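Local coordinates for uncharacterized protein lp_2219 (Lactobacillus plantarum, PDB 3HFQ), which is of unknown function but has the seven-bladed beta-propeller fold of the lactonase family, at residues A242-L247 and Y255-G260; G260-A265 and E284-R289; I65-I70 and K77-V82. The protein carries 1 engineered substitution. One frame throughout, in Å; residues are numbered along the deposited sequence.

Contact 1 (A242-L247 and Y255-G260); sequences AAAIRL and YVSNRG. With PO4 (phosphate ion), chain C.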
ATOM      1  N   ALA A 242      11.387   3.564   4.033  1.00 12.70           N
ATOM      2  CA  ALA A 242      10.612   3.749   2.811  1.00 11.28           C
ATOM      3  C   ALA A 242       9.251   3.108   3.086  1.00 12.78           C
ATOM      4  O   ALA A 242       9.156   2.192   3.901  1.00 12.48           O
ATOM      5  CB  ALA A 242      11.308   3.076   1.635  1.00  8.95           C
ATOM      6  N   ALA A 243       8.199   3.579   2.422  1.00 10.07           N
ATOM      7  CA  ALA A 243       6.870   3.029   2.677  1.00  8.88           C
ATOM      8  C   ALA A 243       6.080   2.601   1.446  1.00 12.44           C
ATOM      9  O   ALA A 243       6.116   1.435   1.048  1.00 12.03           O
ATOM     10  CB  ALA A 243       6.050   4.032   3.500  1.00  8.19           C
ATOM     11  N   ALA A 244       5.350   3.544   0.857  1.00 10.41           N
ATOM     12  CA  ALA A 244       4.529   3.260  -0.313  1.00 11.14           C
ATOM     13  C   ALA A 244       5.301   3.404  -1.612  1.00 12.83           C
ATOM     14  O   ALA A 244       6.265   4.165  -1.690  1.00 10.49           O
ATOM     15  CB  ALA A 244       3.316   4.179  -0.329  1.00 11.16           C
ATOM     16  N   ILE A 245       4.872   2.671  -2.632  1.00  9.82           N
ATOM     17  CA  ILE A 245       5.519   2.728  -3.936  1.00 12.10           C
ATOM     18  C   ILE A 245       4.441   2.668  -5.020  1.00 14.94           C
ATOM     19  O   ILE A 245       3.549   1.820  -4.978  1.00  9.41           O
ATOM     20  CB  ILE A 245       6.552   1.573  -4.089  1.00 10.37           C
ATOM     21  CG1 ILE A 245       7.306   1.708  -5.415  1.00 11.36           C
ATOM     22  CG2 ILE A 245       5.863   0.225  -3.980  1.00  8.28           C
ATOM     23  CD1 ILE A 245       8.565   0.849  -5.477  1.00  8.21           C
ATOM     24  N   ARG A 246       4.513   3.593  -5.973  1.00 10.63           N
ATOM     25  CA  ARG A 246       3.523   3.674  -7.049  1.00  9.51           C
ATOM     26  C   ARG A 246       4.177   3.834  -8.417  1.00 14.00           C
ATOM     27  O   ARG A 246       5.282   4.352  -8.527  1.00  8.60           O
ATOM     28  CB  ARG A 246       2.601   4.870  -6.821  1.00 12.04           C
ATOM     29  CG  ARG A 246       1.970   4.931  -5.443  1.00 11.03           C
ATOM     30  CD  ARG A 246       0.868   3.898  -5.284  1.00  9.86           C
ATOM     31  NE  ARG A 246       0.152   4.104  -4.030  1.00 12.46           N
ATOM     32  CZ  ARG A 246      -0.843   3.337  -3.599  1.00 13.90           C
ATOM     33  NH1 ARG A 246      -1.247   2.299  -4.324  1.00 12.56           N
ATOM     34  NH2 ARG A 246      -1.437   3.616  -2.444  1.00 12.91           N
ATOM     35  N   LEU A 247       3.475   3.411  -9.460  1.00 14.58           N
ATOM     36  CA  LEU A 247       3.995   3.520 -10.817  1.00 12.31           C
ATOM     37  C   LEU A 247       2.929   4.164 -11.696  1.00 13.67           C
ATOM     38  O   LEU A 247       1.753   3.815 -11.606  1.00 14.99           O
ATOM     39  CB  LEU A 247       4.337   2.128 -11.354  1.00 16.34           C
ATOM     40  CG  LEU A 247       5.017   2.021 -12.721  1.00 16.36           C
ATOM     41  CD1 LEU A 247       6.443   2.555 -12.636  1.00 10.99           C
ATOM     42  CD2 LEU A 247       5.031   0.561 -13.160  1.00 15.89           C
ATOM     43  N   TYR A 255       7.368   6.153  -8.023  1.00 12.07           N
ATOM     44  CA  TYR A 255       7.358   7.038  -6.866  1.00 10.41           C
ATOM     45  C   TYR A 255       7.438   6.235  -5.570  1.00 10.02           C
ATOM     46  O   TYR A 255       6.871   5.148  -5.475  1.00 10.97           O
ATOM     47  CB  TYR A 255       6.078   7.893  -6.865  1.00  8.29           C
ATOM     48  CG  TYR A 255       5.876   8.716  -8.126  1.00 12.54           C
ATOM     49  CD1 TYR A 255       5.471   8.114  -9.319  1.00 11.51           C
ATOM     50  CD2 TYR A 255       6.141  10.085  -8.138  1.00  9.40           C
ATOM     51  CE1 TYR A 255       5.348   8.856 -10.496  1.00 12.72           C
ATOM     52  CE2 TYR A 255       6.021  10.836  -9.308  1.00 12.47           C
ATOM     53  CZ  TYR A 255       5.627  10.215 -10.484  1.00 13.30           C
ATOM     54  OH  TYR A 255       5.557  10.938 -11.658  1.00 14.82           O
ATOM     55  N   VAL A 256       8.154   6.761  -4.579  1.00  7.67           N
ATOM     56  CA  VAL A 256       8.255   6.090  -3.286  1.00  7.43           C
ATOM     57  C   VAL A 256       8.270   7.138  -2.173  1.00 12.33           C
ATOM     58  O   VAL A 256       8.814   8.228  -2.351  1.00 12.84           O
ATOM     59  CB  VAL A 256       9.534   5.205  -3.197  1.00 11.83           C
ATOM     60  CG1 VAL A 256      10.785   6.063  -3.261  1.00 11.44           C
ATOM     61  CG2 VAL A 256       9.512   4.384  -1.916  1.00 13.21           C
ATOM     62  N   SER A 257       7.643   6.828  -1.040  1.00  9.12           N
ATOM     63  CA  SER A 257       7.622   7.770   0.072  1.00  7.65           C
ATOM     64  C   SER A 257       8.655   7.384   1.128  1.00 15.75           C
ATOM     65  O   SER A 257       8.910   6.200   1.368  1.00 11.25           O
ATOM     66  CB  SER A 257       6.220   7.844   0.696  1.00  8.40           C
ATOM     67  OG  SER A 257       5.814   6.595   1.226  1.00 12.66           O
ATOM     68  N   ASN A 258       9.250   8.399   1.748  1.00 12.92           N
ATOM     69  CA  ASN A 258      10.270   8.206   2.769  1.00 11.60           C
ATOM     70  C   ASN A 258       9.828   8.767   4.119  1.00 13.17           C
ATOM     71  O   ASN A 258       9.533   9.957   4.230  1.00 10.53           O
ATOM     72  CB  ASN A 258      11.572   8.902   2.349  1.00 10.39           C
ATOM     73  CG  ASN A 258      12.218   8.260   1.133  1.00  9.58           C
ATOM     74  OD1 ASN A 258      12.322   8.873   0.067  1.00 19.45           O
ATOM     75  ND2 ASN A 258      12.654   7.021   1.285  1.00  7.95           N
ATOM     76  N   ARG A 259       9.782   7.910   5.135  1.00  9.90           N
ATOM     77  CA  ARG A 259       9.407   8.334   6.483  1.00 11.26           C
ATOM     78  C   ARG A 259      10.683   8.637   7.258  1.00 12.48           C
ATOM     79  O   ARG A 259      11.446   7.733   7.602  1.00 13.82           O
ATOM     80  CB  ARG A 259       8.628   7.234   7.192  1.00 11.15           C
ATOM     81  CG  ARG A 259       7.249   6.987   6.621  1.00 11.16           C
ATOM     82  CD  ARG A 259       6.651   5.735   7.231  1.00 13.50           C
ATOM     83  NE  ARG A 259       7.359   4.537   6.783  1.00 14.74           N
ATOM     84  CZ  ARG A 259       7.009   3.296   7.106  1.00 17.14           C
ATOM     85  NH1 ARG A 259       5.958   3.089   7.888  1.00 12.38           N
ATOM     86  NH2 ARG A 259       7.695   2.261   6.628  1.00 15.76           N
ATOM     87  N   GLY A 260      10.899   9.915   7.536  1.00  8.78           N
ATOM     88  CA  GLY A 260      12.098  10.345   8.235  1.00 13.94           C
ATOM     89  C   GLY A 260      12.659  11.490   7.415  1.00 15.82           C
ATOM     90  O   GLY A 260      12.700  12.630   7.872  1.00 15.07           O
TER
HETATM   91  P   PO4 C 402       5.713  -0.477   8.972  1.00 18.55           P
HETATM   92  O1  PO4 C 402       6.192   0.384  10.201  1.00 21.26           O
HETATM   93  O2  PO4 C 402       5.592   0.440   7.698  1.00 16.27           O
HETATM   94  O3  PO4 C 402       6.751  -1.632   8.697  1.00 26.00           O
HETATM   95  O4  PO4 C 402       4.302  -1.109   9.288  1.00 24.62           O

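Contact 2 (G260-A265 and E284-R289); sequences GYNTLA and EGDFPR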
ATOM      1  N   GLY A 260      10.899   9.915   7.536  1.00  8.78           N
ATOM      2  CA  GLY A 260      12.098  10.345   8.235  1.00 13.94           C
ATOM      3  C   GLY A 260      12.659  11.490   7.415  1.00 15.82           C
ATOM      4  O   GLY A 260      12.700  12.630   7.872  1.00 15.07           O
ATOM      5  N   TYR A 261      13.086  11.190   6.192  1.00 13.61           N
ATOM      6  CA  TYR A 261      13.600  12.227   5.305  1.00 13.63           C
ATOM      7  C   TYR A 261      12.367  12.992   4.823  1.00 14.00           C
ATOM      8  O   TYR A 261      12.458  14.114   4.318  1.00 10.84           O
ATOM      9  CB  TYR A 261      14.347  11.603   4.118  1.00 11.38           C
ATOM     10  CG  TYR A 261      15.140  12.604   3.306  1.00 11.28           C
ATOM     11  CD1 TYR A 261      16.124  13.390   3.905  1.00 13.42           C
ATOM     12  CD2 TYR A 261      14.902  12.773   1.944  1.00 14.47           C
ATOM     13  CE1 TYR A 261      16.846  14.325   3.166  1.00 17.99           C
ATOM     14  CE2 TYR A 261      15.616  13.703   1.198  1.00 18.97           C
ATOM     15  CZ  TYR A 261      16.588  14.474   1.816  1.00 18.97           C
ATOM     16  OH  TYR A 261      17.295  15.394   1.081  1.00 19.91           O
ATOM     17  N   ASN A 262      11.212  12.354   4.993  1.00 12.20           N
ATOM     18  CA  ASN A 262       9.912  12.914   4.638  1.00 13.89           C
ATOM     19  C   ASN A 262       9.782  13.518   3.244  1.00 13.64           C
ATOM     20  O   ASN A 262       9.512  14.714   3.088  1.00 10.26           O
ATOM     21  CB  ASN A 262       9.488  13.948   5.692  1.00  8.65           C
ATOM     22  CG  ASN A 262       9.382  13.348   7.082  1.00 12.57           C
ATOM     23  OD1 ASN A 262       9.048  12.172   7.239  1.00 10.60           O
ATOM     24  ND2 ASN A 262       9.650  14.160   8.101  1.00 11.23           N
ATOM     25  N   THR A 263       9.951  12.681   2.228  1.00 11.86           N
ATOM     26  CA  THR A 263       9.835  13.130   0.846  1.00 10.95           C
ATOM     27  C   THR A 263       9.224  12.041  -0.010  1.00 11.51           C
ATOM     28  O   THR A 263       8.991  10.921   0.441  1.00  9.00           O
ATOM     29  CB  THR A 263      11.208  13.387   0.203  1.00 10.96           C
ATOM     30  OG1 THR A 263      11.918  12.142   0.131  1.00 11.37           O
ATOM     31  CG2 THR A 263      12.021  14.385   1.006  1.00  8.33           C
ATOM     32  N   LEU A 264       8.960  12.403  -1.258  1.00 11.48           N
ATOM     33  CA  LEU A 264       8.496  11.461  -2.252  1.00  9.36           C
ATOM     34  C   LEU A 264       9.680  11.523  -3.201  1.00  8.69           C
ATOM     35  O   LEU A 264      10.112  12.615  -3.580  1.00 12.63           O
ATOM     36  CB  LEU A 264       7.233  11.940  -2.974  1.00 11.63           C
ATOM     37  CG  LEU A 264       5.899  11.966  -2.221  1.00 13.67           C
ATOM     38  CD1 LEU A 264       4.772  12.123  -3.236  1.00 18.76           C
ATOM     39  CD2 LEU A 264       5.711  10.677  -1.428  1.00 13.37           C
ATOM     40  N   ALA A 265      10.244  10.371  -3.542  1.00 11.32           N
ATOM     41  CA  ALA A 265      11.372  10.338  -4.464  1.00 13.60           C
ATOM     42  C   ALA A 265      10.810   9.860  -5.793  1.00 13.56           C
ATOM     43  O   ALA A 265      10.077   8.875  -5.845  1.00 12.43           O
ATOM     44  CB  ALA A 265      12.444   9.380  -3.961  1.00 13.95           C
ATOM     45  N   GLU A 284       5.732  17.878   3.133  1.00 10.94           N
ATOM     46  CA  GLU A 284       5.196  18.943   3.984  1.00 13.43           C
ATOM     47  C   GLU A 284       4.552  18.418   5.268  1.00 13.94           C
ATOM     48  O   GLU A 284       3.515  18.922   5.716  1.00 15.41           O
ATOM     49  CB  GLU A 284       4.174  19.778   3.210  1.00 12.37           C
ATOM     50  CG  GLU A 284       4.706  20.444   1.944  1.00 15.12           C
ATOM     51  CD  GLU A 284       5.926  21.318   2.193  1.00 20.60           C
ATOM     52  OE1 GLU A 284       6.050  21.888   3.300  1.00 18.20           O
ATOM     53  OE2 GLU A 284       6.758  21.447   1.272  1.00 17.46           O
ATOM     54  N   GLY A 285       5.179  17.407   5.856  1.00 14.62           N
ATOM     55  CA  GLY A 285       4.665  16.822   7.080  1.00 14.41           C
ATOM     56  C   GLY A 285       5.616  15.739   7.537  1.00 15.60           C
ATOM     57  O   GLY A 285       6.647  15.517   6.902  1.00 11.76           O
ATOM     58  N   ASP A 286       5.275  15.052   8.623  1.00 14.89           N
ATOM     59  CA  ASP A 286       6.138  14.004   9.146  1.00 14.49           C
ATOM     60  C   ASP A 286       5.553  12.607   8.938  1.00 15.99           C
ATOM     61  O   ASP A 286       4.375  12.364   9.203  1.00 14.50           O
ATOM     62  CB  ASP A 286       6.407  14.257  10.639  1.00 12.44           C
ATOM     63  CG  ASP A 286       7.472  13.330  11.219  1.00 21.81           C
ATOM     64  OD1 ASP A 286       8.528  13.138  10.574  1.00 18.34           O
ATOM     65  OD2 ASP A 286       7.263  12.806  12.336  1.00 21.10           O
ATOM     66  N   PHE A 287       6.398  11.704   8.450  1.00 15.96           N
ATOM     67  CA  PHE A 287       6.043  10.312   8.203  1.00 10.86           C
ATOM     68  C   PHE A 287       4.970  10.015   7.157  1.00 12.75           C
ATOM     69  O   PHE A 287       3.855   9.602   7.489  1.00 12.08           O
ATOM     70  CB  PHE A 287       5.688   9.620   9.525  1.00 13.03           C
ATOM     71  CG  PHE A 287       6.860   8.937  10.179  1.00 18.58           C
ATOM     72  CD1 PHE A 287       8.057   9.622  10.376  1.00 20.14           C
ATOM     73  CD2 PHE A 287       6.775   7.607  10.578  1.00 17.08           C
ATOM     74  CE1 PHE A 287       9.152   8.990  10.963  1.00 24.09           C
ATOM     75  CE2 PHE A 287       7.866   6.966  11.166  1.00 19.31           C
ATOM     76  CZ  PHE A 287       9.056   7.661  11.358  1.00 21.99           C
ATOM     77  N   PRO A 288       5.299  10.221   5.871  1.00 11.93           N
ATOM     78  CA  PRO A 288       4.375   9.965   4.761  1.00 11.83           C
ATOM     79  C   PRO A 288       4.286   8.457   4.488  1.00 11.62           C
ATOM     80  O   PRO A 288       5.032   7.915   3.667  1.00 14.32           O
ATOM     81  CB  PRO A 288       5.010  10.731   3.601  1.00  9.82           C
ATOM     82  CG  PRO A 288       6.489  10.659   3.925  1.00 10.83           C
ATOM     83  CD  PRO A 288       6.490  10.955   5.403  1.00 12.45           C
ATOM     84  N   ARG A 289       3.360   7.794   5.174  1.00  9.43           N
ATOM     85  CA  ARG A 289       3.175   6.351   5.044  1.00  9.32           C
ATOM     86  C   ARG A 289       2.473   5.906   3.762  1.00  9.35           C
ATOM     87  O   ARG A 289       2.623   4.761   3.338  1.00 11.63           O
ATOM     88  CB  ARG A 289       2.425   5.824   6.271  1.00 10.63           C
ATOM     89  CG  ARG A 289       2.258   4.310   6.332  1.00 11.89           C
ATOM     90  CD  ARG A 289       1.970   3.875   7.765  1.00 11.09           C
ATOM     91  NE  ARG A 289       1.424   2.523   7.844  1.00 12.89           N
ATOM     92  CZ  ARG A 289       1.686   1.668   8.825  1.00 22.21           C
ATOM     93  NH1 ARG A 289       2.496   2.021   9.814  1.00 26.87           N
ATOM     94  NH2 ARG A 289       1.130   0.463   8.826  1.00 20.65           N
TER

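Contact 3 (I65-I70 and K77-V82); sequences IAAWQI and KLNTVV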
ATOM      1  N   ILE A  65     -10.581  -7.740   9.275  1.00 11.50           N
ATOM      2  CA  ILE A  65     -11.082  -6.896   8.196  1.00  8.63           C
ATOM      3  C   ILE A  65     -12.573  -6.605   8.335  1.00 11.68           C
ATOM      4  O   ILE A  65     -13.357  -7.486   8.691  1.00 12.89           O
ATOM      5  CB  ILE A  65     -10.857  -7.572   6.827  1.00  9.52           C
ATOM      6  CG1 ILE A  65      -9.363  -7.850   6.620  1.00 12.74           C
ATOM      7  CG2 ILE A  65     -11.414  -6.691   5.709  1.00 10.26           C
ATOM      8  CD1 ILE A  65      -8.495  -6.599   6.510  1.00  8.18           C
ATOM      9  N   ALA A  66     -12.955  -5.365   8.049  1.00 14.10           N
ATOM     10  CA  ALA A  66     -14.354  -4.954   8.106  1.00 13.05           C
ATOM     11  C   ALA A  66     -14.819  -4.699   6.678  1.00 13.17           C
ATOM     12  O   ALA A  66     -14.065  -4.170   5.861  1.00 11.14           O
ATOM     13  CB  ALA A  66     -14.501  -3.681   8.937  1.00  9.65           C
ATOM     14  N   ALA A  67     -16.059  -5.082   6.389  1.00 11.62           N
ATOM     15  CA  ALA A  67     -16.643  -4.902   5.066  1.00 10.89           C
ATOM     16  C   ALA A  67     -17.753  -3.860   5.116  1.00 11.97           C
ATOM     17  O   ALA A  67     -18.618  -3.902   5.997  1.00 11.21           O
ATOM     18  CB  ALA A  67     -17.201  -6.232   4.557  1.00  9.78           C
ATOM     19  N   TRP A  68     -17.726  -2.929   4.166  1.00 12.18           N
ATOM     20  CA  TRP A  68     -18.730  -1.874   4.094  1.00 12.10           C
ATOM     21  C   TRP A  68     -19.247  -1.719   2.672  1.00 11.36           C
ATOM     22  O   TRP A  68     -18.528  -1.990   1.713  1.00 12.97           O
ATOM     23  CB  TRP A  68     -18.142  -0.515   4.502  1.00  8.74           C
ATOM     24  CG  TRP A  68     -17.203  -0.523   5.658  1.00 10.87           C
ATOM     25  CD1 TRP A  68     -15.899  -0.935   5.658  1.00 12.72           C
ATOM     26  CD2 TRP A  68     -17.480  -0.060   6.978  1.00 10.66           C
ATOM     27  NE1 TRP A  68     -15.350  -0.765   6.907  1.00 13.29           N
ATOM     28  CE2 TRP A  68     -16.306  -0.245   7.744  1.00 11.95           C
ATOM     29  CE3 TRP A  68     -18.622   0.457   7.610  1.00 11.82           C
ATOM     30  CZ2 TRP A  68     -16.223   0.117   9.093  1.00 11.83           C
ATOM     31  CZ3 TRP A  68     -18.543   0.812   8.950  1.00 17.19           C
ATOM     32  CH2 TRP A  68     -17.353   0.621   9.683  1.00 16.38           C
ATOM     33  N   GLN A  69     -20.497  -1.283   2.541  1.00 12.99           N
ATOM     34  CA  GLN A  69     -21.069  -1.010   1.230  1.00 12.16           C
ATOM     35  C   GLN A  69     -21.146   0.508   1.151  1.00 14.31           C
ATOM     36  O   GLN A  69     -21.767   1.142   2.005  1.00 12.81           O
ATOM     37  CB  GLN A  69     -22.484  -1.579   1.092  1.00 12.68           C
ATOM     38  CG  GLN A  69     -23.195  -1.114  -0.190  1.00 13.23           C
ATOM     39  CD  GLN A  69     -22.577  -1.692  -1.457  1.00 16.45           C
ATOM     40  OE1 GLN A  69     -22.675  -2.890  -1.715  1.00 17.69           O
ATOM     41  NE2 GLN A  69     -21.931  -0.839  -2.248  1.00 20.85           N
ATOM     42  N   ILE A  70     -20.502   1.091   0.147  1.00 12.22           N
ATOM     43  CA  ILE A  70     -20.536   2.539  -0.016  1.00 12.85           C
ATOM     44  C   ILE A  70     -21.808   2.909  -0.766  1.00 18.03           C
ATOM     45  O   ILE A  70     -22.145   2.281  -1.767  1.00 15.20           O
ATOM     46  CB  ILE A  70     -19.316   3.052  -0.816  1.00 15.55           C
ATOM     47  CG1 ILE A  70     -18.017   2.612  -0.133  1.00 19.82           C
ATOM     48  CG2 ILE A  70     -19.368   4.565  -0.934  1.00 17.33           C
ATOM     49  CD1 ILE A  70     -17.914   3.020   1.319  1.00 27.89           C
ATOM     50  N   LYS A  77     -22.120  -0.744   7.205  1.00 10.94           N
ATOM     51  CA  LYS A  77     -21.358  -1.916   7.628  1.00 17.38           C
ATOM     52  C   LYS A  77     -22.063  -3.207   7.221  1.00 18.15           C
ATOM     53  O   LYS A  77     -23.268  -3.357   7.418  1.00 13.50           O
ATOM     54  CB  LYS A  77     -21.166  -1.911   9.148  1.00 22.98           C
ATOM     55  CG  LYS A  77     -20.308  -3.065   9.658  1.00 31.22           C
ATOM     56  CD  LYS A  77     -20.204  -3.066  11.176  1.00 46.18           C
ATOM     57  CE  LYS A  77     -21.501  -3.520  11.834  1.00 55.54           C
ATOM     58  NZ  LYS A  77     -21.794  -4.958  11.570  1.00 60.03           N
ATOM     59  N   LEU A  78     -21.306  -4.136   6.649  1.00 15.10           N
ATOM     60  CA  LEU A  78     -21.868  -5.415   6.238  1.00 13.56           C
ATOM     61  C   LEU A  78     -21.541  -6.450   7.310  1.00 14.59           C
ATOM     62  O   LEU A  78     -22.436  -7.079   7.868  1.00 15.06           O
ATOM     63  CB  LEU A  78     -21.298  -5.829   4.878  1.00 10.72           C
ATOM     64  CG  LEU A  78     -21.679  -4.881   3.731  1.00 14.02           C
ATOM     65  CD1 LEU A  78     -20.814  -5.164   2.506  1.00  9.97           C
ATOM     66  CD2 LEU A  78     -23.160  -5.041   3.402  1.00 16.78           C
ATOM     67  N   ASN A  79     -20.255  -6.612   7.608  1.00 12.65           N
ATOM     68  CA  ASN A  79     -19.827  -7.551   8.641  1.00 13.30           C
ATOM     69  C   ASN A  79     -18.327  -7.406   8.840  1.00 14.51           C
ATOM     70  O   ASN A  79     -17.691  -6.573   8.190  1.00 13.28           O
ATOM     71  CB  ASN A  79     -20.191  -8.999   8.251  1.00 12.34           C
ATOM     72  CG  ASN A  79     -19.156  -9.657   7.349  1.00 16.77           C
ATOM     73  OD1 ASN A  79     -18.650  -9.051   6.403  1.00 16.29           O
ATOM     74  ND2 ASN A  79     -18.856 -10.921   7.630  1.00 16.70           N
ATOM     75  N   THR A  80     -17.771  -8.180   9.765  1.00  9.99           N
ATOM     76  CA  THR A  80     -16.337  -8.144  10.010  1.00 13.16           C
ATOM     77  C   THR A  80     -15.854  -9.565  10.233  1.00 15.61           C
ATOM     78  O   THR A  80     -16.629 -10.437  10.624  1.00 14.63           O
ATOM     79  CB  THR A  80     -15.965  -7.310  11.269  1.00 12.82           C
ATOM     80  OG1 THR A  80     -16.381  -8.005  12.451  1.00 18.93           O
ATOM     81  CG2 THR A  80     -16.633  -5.942  11.227  1.00 18.21           C
ATOM     82  N   VAL A  81     -14.578  -9.794   9.957  1.00 10.66           N
ATOM     83  CA  VAL A  81     -13.961 -11.095  10.165  1.00 10.19           C
ATOM     84  C   VAL A  81     -12.732 -10.797  11.005  1.00 15.80           C
ATOM     85  O   VAL A  81     -11.736 -10.286  10.499  1.00 13.10           O
ATOM     86  CB  VAL A  81     -13.528 -11.744   8.839  1.00 13.70           C
ATOM     87  CG1 VAL A  81     -12.781 -13.038   9.117  1.00 17.31           C
ATOM     88  CG2 VAL A  81     -14.753 -12.016   7.972  1.00 14.04           C
ATOM     89  N   VAL A  82     -12.817 -11.096  12.296  1.00 13.12           N
ATOM     90  CA  VAL A  82     -11.714 -10.826  13.198  1.00 15.76           C
ATOM     91  C   VAL A  82     -11.299 -12.062  13.977  1.00 18.29           C
ATOM     92  O   VAL A  82     -12.032 -13.049  14.039  1.00 18.93           O
ATOM     93  CB  VAL A  82     -12.085  -9.707  14.194  1.00 15.21           C
ATOM     94  CG1 VAL A  82     -12.329  -8.402  13.439  1.00 13.29           C
ATOM     95  CG2 VAL A  82     -13.328 -10.101  14.977  1.00 15.75           C
TER

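Contact 1 (A242-L247 and Y255-G260)
Ala242-Leu247 and Tyr255-Gly260 run antiparallel, their strand axes 4.7 Å apart at closest approach. Ala242 sits opposite Asn258 and Ile245 opposite Val256, so the register slips by one residue between these pairs: a beta bulge at Ala243 and Ala244. Backbone bonds join Ala243 N to Ser257 O and Ser257 N to Ala244 O, and a reciprocal pair links Arg246 with Tyr255. Within the bulge, Ala244 N donates to a side chain instead, Ser257 OG, at 3.1 Å. That hydroxyl lies between its own backbone N and carbonyl carbon (chi1 62°), where it also bonds Pro288 O. On the same side, Arg259 bends about its CG-CD bond (chi3 -69°) and lays one guanidinium face over Ala243 CB, which is 3.6 Å from Arg259 NE. Arg259 NH2 reaches Ala242 O at 3.1 Å from above the carbonyl plane, while Gly241 O accepts from NE and Glu206 forms a salt bridge to NH2. The same guanidinium meets a phosphate at its edge: Arg259 NH1 and NH2 both donate to phosphate O2, at 2.7 and 3.0 Å. His144 and Arg190 also bind this ion, which probably comes from the crystallisation liquor. Here the two inner strands of a propeller blade form a bulged hairpin whose end lines an anion-binding site.

Contact 2 (G260-A265 and E284-R289)
Asn262 OD1 is gripped by two backbone N-H groups from opposite faces of its amide plane. Gly260 N, two residues back in the same turn, donates at 2.9 Å; from across the contact Phe287 N donates at 3.0 Å with an N-H...O angle of 159°. Neither donor lies on a lone pair, since both stand well above or below the carbonyl plane. The other end of the amide is held as well: Asn262 ND2 gives a 2.9 Å bond to Asp286 OD1, which accepts on its anti lone pair with the carboxylate turned 80° from the amide. Three bonds therefore fix which way round this amide lies. Asn262 CG is anti to its carbonyl carbon (chi1 -60°), directing the group at 284-289, where CB packs 3.5 Å from Gly285 O. Pro288 closes in beside the gripped oxygen, with its CD 3.4 Å from Asn262 OD1, and forms the centre of an inverse gamma turn. Asp286 OD2 has a second partner in Asn306. Asn262 and Thr263 both face Asn258 in a G1 beta bulge at the turn between strands 253-259 and 263-269; this turn is thereby fastened to the connection leading from strand 275-282 into strand 290-293 of the next blade.

Contact 3 (I65-I70 and K77-V82)
Ile65-Ile70 and Lys77-Val82 pair as the outer hairpin of a propeller blade, antiparallel at 166° and interrupted by a classic beta bulge in which Leu78 and Asn79 both face Ala67. The backbone bonds follow that irregularity. Ile65 and Val81 exchange a reciprocal pair, with Val81 N 2.9 Å from Ile65 O. At Ala67 the two bonds part company: its N donates to Asn79 O at 2.9 Å, whereas its O accepts from Leu78 N at 2.8 Å. Apolar packing divides between the faces of the sheet. Beside the bulge Ala67 CB lies 4.1 Å from Leu78 CB, and Leu78 CD1 reaches along to the backbone of Trp68 and Gln69. On the face bearing Ala66, Thr80 CG2 meets Ala66 CB at 3.9 Å. Polar side-chain ends turn to neighbouring parts of the fold: Asn79 OD1 accepts from Leu121 N in the following blade, and Trp68 NE1 bonds Ser55 OG on the adjacent strand 52-59. Aromatic contact comes from the benzo part of Trp68, which lies against Lys77. Trp68 CE3 is 3.6 Å from Lys77 CA and CZ3 is 3.8 Å from Lys77 CB, while Lys77 CG, anti to its backbone N (chi1 -177°), stands over the rim of one indole face.

How the contacts relate
From the N terminus the chain first meets contact 3, which closes the short hairpin between strands 62-71 and 74-84 at the outer side of one blade. Much later contact 1 closes the inner hairpin of another blade, joining strands 241-247 and 253-259. Contact 2 opens at Gly260, the residue it shares with contact 1, and its loop passes through the outer strands of that blade to reach the connection at 284-289. The three closures are in series, neither nesting nor crossing. Contacts 1 and 2 touch through the pairing of strands 253-259 and 263-269, whereas contact 3 lies across the chain's centre, about 28 Å from contact 1 between centres.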